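Local coordinates for pectinesterase A (Erwinia chrysanthemi, PDB 2NTP), which demethylates pectin by hydrolysing its galacturonosyl methyl esters, the first step in the maceration and soft-rotting of plant tissue, at residues D180-F185 / S331-D336; C188-R193 / L220-S225; T249-S252 / D258-A261. All coordinates share one frame; numbering follows the deposited sequence.

Contact 1: residues D180-F185 / S331-D336; sequences DGTALF and SKVLGD
T182 has OG1 beside the backbone N (chi1 -62°), which leaves its methyl CG2 anti to that N and pointing at the helix, while V333 is turned about its own first bond (chi1 177°) to bring CG1 forward to meet it. CG2 of T182 lies 3.8 Å from CG1 of V333 and also reaches the backbone, 3.6 Å from V333 O. The hydroxyl of T182 does not join in; OG1 is hydrogen-bonded to the carbonyl of Y218. Two residues along the strand, L184 presents CB to the same valine branch, with L184 CB and V333 CG1 4.2 Å apart, so one methyl touches both strand side chains. L184 then carries on past the valine. Its isobutyl end reaches on to L334, and CD2 of L184 sits 4.0 Å from L334 CG, the two leucines meeting at about a right angle. This is the outside of a right-handed parallel beta-helix, the fold of pectinesterases: strand 182-186 belongs to its long parallel sheet, and helix 330-334, near the C terminus, lies against that sheet from without. F164, on the neighbouring strand 162-166, touches both L184 and L334, extending the apolar patch by one coil. G335 is the first residue to leave helical phi/psi, with positive phi, and a weak bond runs from G335 N back to S331 O at 3.0 Å. Just there R162 NH2 takes hold of the chain, hydrogen-bonding to L334 O and forming a salt bridge with D336 OD1.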
loop_
_atom_site.group_PDB
_atom_site.type_symbol
_atom_site.label_atom_id
_atom_site.label_comp_id
_atom_site.label_asym_id
_atom_site.label_seq_id
_atom_site.Cartn_x
_atom_site.Cartn_y
_atom_site.Cartn_z
ATOM N N ASP A 180 1.515 -0.072 -9.867
ATOM C CA ASP A 180 1.213 0.617 -11.118
ATOM C C ASP A 180 -0.219 1.141 -11.166
ATOM O O ASP A 180 -0.655 1.664 -12.189
ATOM C CB ASP A 180 1.422 -0.354 -12.278
ATOM C CG ASP A 180 0.551 -1.588 -12.147
ATOM O OD1 ASP A 180 0.838 -2.436 -11.272
ATOM O OD2 ASP A 180 -0.430 -1.709 -12.903
ATOM N N GLY A 181 -0.948 0.999 -10.066
ATOM C CA GLY A 181 -2.347 1.431 -10.017
ATOM C C GLY A 181 -2.512 2.939 -9.994
ATOM O O GLY A 181 -1.540 3.693 -9.825
ATOM N N THR A 182 -3.746 3.382 -10.206
ATOM C CA THR A 182 -4.108 4.767 -9.967
ATOM C C THR A 182 -4.658 4.783 -8.547
ATOM O O THR A 182 -5.751 4.281 -8.292
ATOM C CB THR A 182 -5.171 5.260 -10.969
ATOM O OG1 THR A 182 -4.641 5.191 -12.304
ATOM C CG2 THR A 182 -5.577 6.693 -10.662
ATOM N N ALA A 183 -3.875 5.326 -7.620
ATOM C CA ALA A 183 -4.238 5.292 -6.214
ATOM C C ALA A 183 -4.200 6.697 -5.644
ATOM O O ALA A 183 -3.154 7.357 -5.650
ATOM C CB ALA A 183 -3.297 4.364 -5.436
ATOM N N LEU A 184 -5.359 7.152 -5.176
ATOM C CA LEU A 184 -5.520 8.489 -4.616
ATOM C C LEU A 184 -5.667 8.383 -3.104
ATOM O O LEU A 184 -6.453 7.569 -2.605
ATOM C CB LEU A 184 -6.753 9.178 -5.225
ATOM C CG LEU A 184 -7.150 10.569 -4.710
ATOM C CD1 LEU A 184 -6.070 11.617 -5.028
ATOM C CD2 LEU A 184 -8.487 10.992 -5.302
ATOM N N PHE A 185 -4.908 9.211 -2.387
ATOM C CA PHE A 185 -4.902 9.203 -0.929
ATOM C C PHE A 185 -5.286 10.594 -0.460
ATOM O O PHE A 185 -4.650 11.579 -0.851
ATOM C CB PHE A 185 -3.507 8.838 -0.396
ATOM C CG PHE A 185 -3.000 7.509 -0.885
ATOM C CD1 PHE A 185 -2.382 7.391 -2.134
ATOM C CD2 PHE A 185 -3.151 6.368 -0.102
ATOM C CE1 PHE A 185 -1.927 6.157 -2.588
ATOM C CE2 PHE A 185 -2.698 5.133 -0.546
ATOM C CZ PHE A 185 -2.089 5.023 -1.791
ATOM N N SER A 331 -11.919 14.351 -9.039
ATOM C CA SER A 331 -12.682 14.155 -10.270
ATOM C C SER A 331 -11.798 13.719 -11.443
ATOM O O SER A 331 -12.153 12.806 -12.196
ATOM C CB SER A 331 -13.447 15.433 -10.628
ATOM O OG SER A 331 -14.143 15.282 -11.850
ATOM N N LYS A 332 -10.646 14.368 -11.591
ATOM C CA LYS A 332 -9.741 14.063 -12.699
ATOM C C LYS A 332 -9.007 12.741 -12.497
ATOM O O LYS A 332 -8.864 11.957 -13.433
ATOM C CB LYS A 332 -8.744 15.197 -12.924
ATOM C CG LYS A 332 -9.388 16.472 -13.437
ATOM C CD LYS A 332 -8.483 17.203 -14.398
ATOM C CE LYS A 332 -9.234 18.329 -15.091
ATOM N NZ LYS A 332 -8.669 18.600 -16.440
ATOM N N VAL A 333 -8.556 12.497 -11.269
ATOM C CA VAL A 333 -7.778 11.295 -10.967
ATOM C C VAL A 333 -8.635 10.030 -11.055
ATOM O O VAL A 333 -8.192 9.009 -11.590
ATOM C CB VAL A 333 -7.072 11.402 -9.588
ATOM C CG1 VAL A 333 -6.317 10.118 -9.258
ATOM C CG2 VAL A 333 -6.114 12.585 -9.582
ATOM N N LEU A 334 -9.866 10.105 -10.551
ATOM C CA LEU A 334 -10.739 8.920 -10.500
ATOM C C LEU A 334 -11.718 8.808 -11.672
ATOM O O LEU A 334 -12.400 7.793 -11.824
ATOM C CB LEU A 334 -11.476 8.845 -9.158
ATOM C CG LEU A 334 -10.610 8.739 -7.896
ATOM C CD1 LEU A 334 -11.506 8.659 -6.680
ATOM C CD2 LEU A 334 -9.656 7.536 -7.939
ATOM N N GLY A 335 -11.788 9.855 -12.490
ATOM C CA GLY A 335 -12.650 9.853 -13.670
ATOM C C GLY A 335 -14.120 9.720 -13.330
ATOM O O GLY A 335 -14.644 10.458 -12.485
ATOM N N ASP A 336 -14.787 8.765 -13.978
ATOM C CA ASP A 336 -16.232 8.594 -13.815
ATOM C C ASP A 336 -16.649 7.857 -12.534
ATOM O O ASP A 336 -17.833 7.566 -12.335
ATOM C CB ASP A 336 -16.875 7.960 -15.069
ATOM C CG ASP A 336 -16.442 6.510 -15.320
ATOM O OD1 ASP A 336 -15.725 5.904 -14.494
ATOM O OD2 ASP A 336 -16.841 5.960 -16.373
#

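Contact 2: residues C188-R193 / L220-S225; sequences CDLVSR and LVITNS
S225 OG links two peptide groups, those of C188 and T223. It stands above the plane of the T223 carbonyl, 57° out of it, and gives its proton to T223 O at 2.9 Å. Nearly in line with its own N-H, at 163°, C188 N donates to the same hydroxyl, with S225 OG 3.0 Å away. A first torsion of -71° in S225 sets OG beside its own backbone N, where it can serve both. Further in, L190 and I222 meet by one methyl each, L190 CD1 lying 4.1 Å from I222 CG2. The setting is a corner of the parallel beta-helix: strand 220-223 turns at N224, whose backbone is in the left-handed helical region, into the next sheet, where 189-192 is the strand one coil earlier. C188 is also tied by its disulfide to C168, on the coil before that, and S225 N is in turn bonded to T270 OG1. Accepting from one backbone group and donating to another, the buried hydroxyl has a partner in each role and satisfies peptide atoms of two successive coils where the sheet pairing gives way to the turn.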
loop_
_atom_site.group_PDB
_atom_site.type_symbol
_atom_site.label_atom_id
_atom_site.label_comp_id
_atom_site.label_asym_id
_atom_site.label_seq_id
_atom_site.Cartn_x
_atom_site.Cartn_y
_atom_site.Cartn_z
ATOM N N CYS A 188 -4.731 11.276 4.754
ATOM C CA CYS A 188 -4.101 10.090 5.318
ATOM C C CYS A 188 -2.848 10.448 6.107
ATOM O O CYS A 188 -2.168 11.437 5.795
ATOM C CB CYS A 188 -3.745 9.103 4.206
ATOM S SG CYS A 188 -5.157 8.219 3.503
ATOM N N ASP A 189 -2.549 9.638 7.121
ATOM C CA ASP A 189 -1.270 9.697 7.813
ATOM C C ASP A 189 -0.372 8.612 7.247
ATOM O O ASP A 189 -0.680 7.425 7.356
ATOM C CB ASP A 189 -1.445 9.481 9.314
ATOM C CG ASP A 189 -1.916 10.728 10.037
ATOM O OD1 ASP A 189 -2.122 11.764 9.381
ATOM O OD2 ASP A 189 -2.082 10.663 11.269
ATOM N N LEU A 190 0.732 9.026 6.641
ATOM C CA LEU A 190 1.706 8.085 6.100
ATOM C C LEU A 190 2.882 8.048 7.060
ATOM O O LEU A 190 3.595 9.044 7.221
ATOM C CB LEU A 190 2.139 8.497 4.687
ATOM C CG LEU A 190 1.012 8.712 3.656
ATOM C CD1 LEU A 190 1.593 9.035 2.286
ATOM C CD2 LEU A 190 0.059 7.514 3.556
ATOM N N VAL A 191 3.059 6.898 7.708
ATOM C CA VAL A 191 3.926 6.779 8.879
ATOM C C VAL A 191 5.213 6.018 8.557
ATOM O O VAL A 191 5.186 4.808 8.330
ATOM C CB VAL A 191 3.171 6.109 10.066
ATOM C CG1 VAL A 191 4.039 6.078 11.320
ATOM C CG2 VAL A 191 1.840 6.830 10.344
ATOM N N SER A 192 6.331 6.746 8.536
ATOM C CA SER A 192 7.653 6.161 8.290
ATOM C C SER A 192 8.197 5.550 9.573
ATOM O O SER A 192 8.303 6.232 10.603
ATOM C CB SER A 192 8.625 7.224 7.783
ATOM O OG SER A 192 8.289 7.662 6.486
ATOM N N ARG A 193 8.568 4.278 9.498
ATOM C CA ARG A 193 8.907 3.512 10.692
ATOM C C ARG A 193 10.402 3.456 10.986
ATOM O O ARG A 193 11.250 3.547 10.084
ATOM C CB ARG A 193 8.303 2.104 10.612
ATOM C CG ARG A 193 6.785 2.118 10.403
ATOM C CD ARG A 193 6.184 0.724 10.498
ATOM N NE ARG A 193 6.018 0.281 11.886
ATOM C CZ ARG A 193 5.375 -0.828 12.246
ATOM N NH1 ARG A 193 4.838 -1.618 11.323
ATOM N NH2 ARG A 193 5.268 -1.144 13.533
ATOM N N LEU A 220 0.371 7.318 -8.267
ATOM C CA LEU A 220 0.124 7.540 -6.842
ATOM C C LEU A 220 -0.028 9.029 -6.588
ATOM O O LEU A 220 0.900 9.805 -6.841
ATOM C CB LEU A 220 1.261 6.956 -5.998
ATOM C CG LEU A 220 1.710 5.535 -6.372
ATOM C CD1 LEU A 220 2.914 5.122 -5.549
ATOM C CD2 LEU A 220 0.576 4.525 -6.215
ATOM N N VAL A 221 -1.204 9.420 -6.102
ATOM C CA VAL A 221 -1.520 10.829 -5.868
ATOM C C VAL A 221 -1.912 11.000 -4.405
ATOM O O VAL A 221 -2.895 10.409 -3.940
ATOM C CB VAL A 221 -2.633 11.338 -6.821
ATOM C CG1 VAL A 221 -2.909 12.831 -6.597
ATOM C CG2 VAL A 221 -2.252 11.078 -8.291
ATOM N N ILE A 222 -1.125 11.790 -3.679
ATOM C CA ILE A 222 -1.320 11.968 -2.237
ATOM C C ILE A 222 -1.731 13.414 -1.954
ATOM O O ILE A 222 -0.980 14.344 -2.255
ATOM C CB ILE A 222 -0.042 11.583 -1.434
ATOM C CG1 ILE A 222 0.268 10.089 -1.579
ATOM C CG2 ILE A 222 -0.206 11.908 0.053
ATOM C CD1 ILE A 222 1.318 9.768 -2.625
ATOM N N THR A 223 -2.922 13.594 -1.387
ATOM C CA THR A 223 -3.485 14.938 -1.184
ATOM C C THR A 223 -3.894 15.183 0.265
ATOM O O THR A 223 -4.430 14.289 0.926
ATOM C CB THR A 223 -4.722 15.206 -2.106
ATOM O OG1 THR A 223 -5.803 14.332 -1.753
ATOM C CG2 THR A 223 -4.375 15.007 -3.572
ATOM N N ASN A 224 -3.648 16.402 0.745
ATOM C CA ASN A 224 -4.146 16.845 2.053
ATOM C C ASN A 224 -3.798 15.857 3.163
ATOM O O ASN A 224 -4.616 15.565 4.039
ATOM C CB ASN A 224 -5.662 17.074 1.996
ATOM C CG ASN A 224 -6.085 17.933 0.809
ATOM O OD1 ASN A 224 -6.949 17.538 0.015
ATOM N ND2 ASN A 224 -5.481 19.104 0.679
ATOM N N SER A 225 -2.571 15.349 3.119
ATOM C CA SER A 225 -2.153 14.290 4.021
ATOM C C SER A 225 -1.014 14.728 4.933
ATOM O O SER A 225 -0.595 15.887 4.916
ATOM C CB SER A 225 -1.769 13.047 3.212
ATOM O OG SER A 225 -2.928 12.455 2.653
#

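Contact 3: residues T249-S252 / D258-A261; sequences TTFS and DPNA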
loop_
_atom_site.group_PDB
_atom_site.type_symbol
_atom_site.label_atom_id
_atom_site.label_comp_id
_atom_site.label_asym_id
_atom_site.label_seq_id
_atom_site.Cartn_x
_atom_site.Cartn_y
_atom_site.Cartn_z
ATOM N N THR A 249 9.748 -7.974 -15.491
ATOM C CA THR A 249 8.594 -8.256 -16.333
ATOM C C THR A 249 9.028 -9.175 -17.471
ATOM O O THR A 249 10.119 -9.015 -18.008
ATOM C CB THR A 249 8.006 -6.940 -16.897
ATOM O OG1 THR A 249 7.623 -6.081 -15.806
ATOM C CG2 THR A 249 6.785 -7.195 -17.777
ATOM N N THR A 250 8.182 -10.147 -17.811
ATOM C CA THR A 250 8.459 -11.044 -18.940
ATOM C C THR A 250 8.052 -10.396 -20.263
ATOM O O THR A 250 6.875 -10.058 -20.476
ATOM C CB THR A 250 7.783 -12.428 -18.770
ATOM O OG1 THR A 250 8.359 -13.106 -17.642
ATOM C CG2 THR A 250 7.985 -13.295 -20.021
ATOM N N PHE A 251 9.049 -10.212 -21.127
ATOM C CA PHE A 251 8.870 -9.704 -22.481
ATOM C C PHE A 251 9.242 -10.801 -23.464
ATOM O O PHE A 251 9.752 -11.853 -23.059
ATOM C CB PHE A 251 9.753 -8.478 -22.714
ATOM C CG PHE A 251 9.429 -7.329 -21.812
ATOM C CD1 PHE A 251 8.308 -6.540 -22.046
ATOM C CD2 PHE A 251 10.244 -7.037 -20.724
ATOM C CE1 PHE A 251 8.000 -5.475 -21.204
ATOM C CE2 PHE A 251 9.949 -5.972 -19.881
ATOM C CZ PHE A 251 8.826 -5.191 -20.121
ATOM N N SER A 252 8.992 -10.545 -24.745
ATOM C CA SER A 252 9.362 -11.470 -25.809
ATOM C C SER A 252 10.870 -11.749 -25.839
ATOM O O SER A 252 11.278 -12.859 -26.186
ATOM C CB SER A 252 8.878 -10.945 -27.160
ATOM O OG SER A 252 9.414 -9.663 -27.429
ATOM N N ASP A 258 11.089 -3.390 -16.437
ATOM C CA ASP A 258 10.223 -2.796 -17.456
ATOM C C ASP A 258 10.661 -1.359 -17.769
ATOM O O ASP A 258 10.553 -0.492 -16.915
ATOM C CB ASP A 258 8.766 -2.830 -16.972
ATOM C CG ASP A 258 7.768 -2.341 -18.023
ATOM O OD1 ASP A 258 8.181 -1.851 -19.095
ATOM O OD2 ASP A 258 6.550 -2.457 -17.765
ATOM N N PRO A 259 11.151 -1.100 -19.001
ATOM C CA PRO A 259 11.632 0.260 -19.302
ATOM C C PRO A 259 10.528 1.321 -19.269
ATOM O O PRO A 259 10.804 2.496 -19.002
ATOM C CB PRO A 259 12.195 0.140 -20.729
ATOM C CG PRO A 259 12.315 -1.321 -20.994
ATOM C CD PRO A 259 11.288 -2.006 -20.158
ATOM N N ASN A 260 9.292 0.905 -19.528
ATOM C CA ASN A 260 8.172 1.829 -19.669
ATOM C C ASN A 260 7.372 2.060 -18.391
ATOM O O ASN A 260 6.379 2.797 -18.397
ATOM C CB ASN A 260 7.242 1.372 -20.793
ATOM C CG ASN A 260 7.925 1.373 -22.143
ATOM O OD1 ASN A 260 8.532 2.368 -22.547
ATOM N ND2 ASN A 260 7.833 0.253 -22.848
ATOM N N ALA A 261 7.806 1.425 -17.305
ATOM C CA ALA A 261 7.228 1.659 -15.991
ATOM C C ALA A 261 7.913 2.882 -15.384
ATOM O O ALA A 261 8.831 2.764 -14.570
ATOM C CB ALA A 261 7.405 0.434 -15.112
HETATM O O HOH W 1 5.854 -3.787 -15.514
#
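D258 meets the edge of F251 beside a small beta hairpin, strands 248-251 and 256-257 running antiparallel, where the chain leaves the second strand through an Asx turn and an overlapping type I turn from D258 to A261. The close part is built round the end of the F251 ring. D258 comes to the ring's edge: its CA lies in the ring plane, and OD1 is near that plane, 3.6 Å from F251 CZ. The carboxylate is turned 72° from the ring, so the two flat groups do not stack. On one face of the ring the chain's own T249 lays CG2, 3.7 Å above the plane and displaced toward the rim. P259 closes in obliquely, with CD 4.0 Å from F251 CZ.

T249 OG1 lies 3.6 Å from D258 CB, but the polar ends do not bond directly. The looser side begins here, where a water does the joining, donating to T249 OG1 at 2.9 Å and to D258 OD2 at 2.7 Å; the same hydroxyl is hydrogen-bonded to P247 O. P259 and N260, too, are exposed at the surface. The hairpin borders the substrate cleft: T249, next in sequence to the substrate-binding T248, has its side chain about 5 Å from a bound galacturonate. D258 is fixed on the turn side as well, its backbone O bonding to H246 ND1. With CG trans to the backbone N (chi1 -175°), its carboxylate folds over the turn, and N260 N donates to D258 OD1 at 3.0 Å from above the carboxylate plane.

How the contacts relate
Along the chain from the N terminus, the first of these segments is 180-185, whose partner comes only near the C-terminal end, so contact 1 closes the longest loop and holds both others within it. After one corner follows 188-193, and 220-225, a coil later, completes contact 2. Contact 3 opens and shuts afterwards, over the short span 249-261, in series with contact 2. Contacts 1 and 2 touch directly: 182-186 and 220-223 are adjacent parallel strands, with F185 O 2.7 Å from T223 N in a probable hydrogen bond. Thus a C-terminal helix, successive coils and two sheets are joined, while contact 3 stands apart beside the substrate, its centre about 23 Å from that of contact 1.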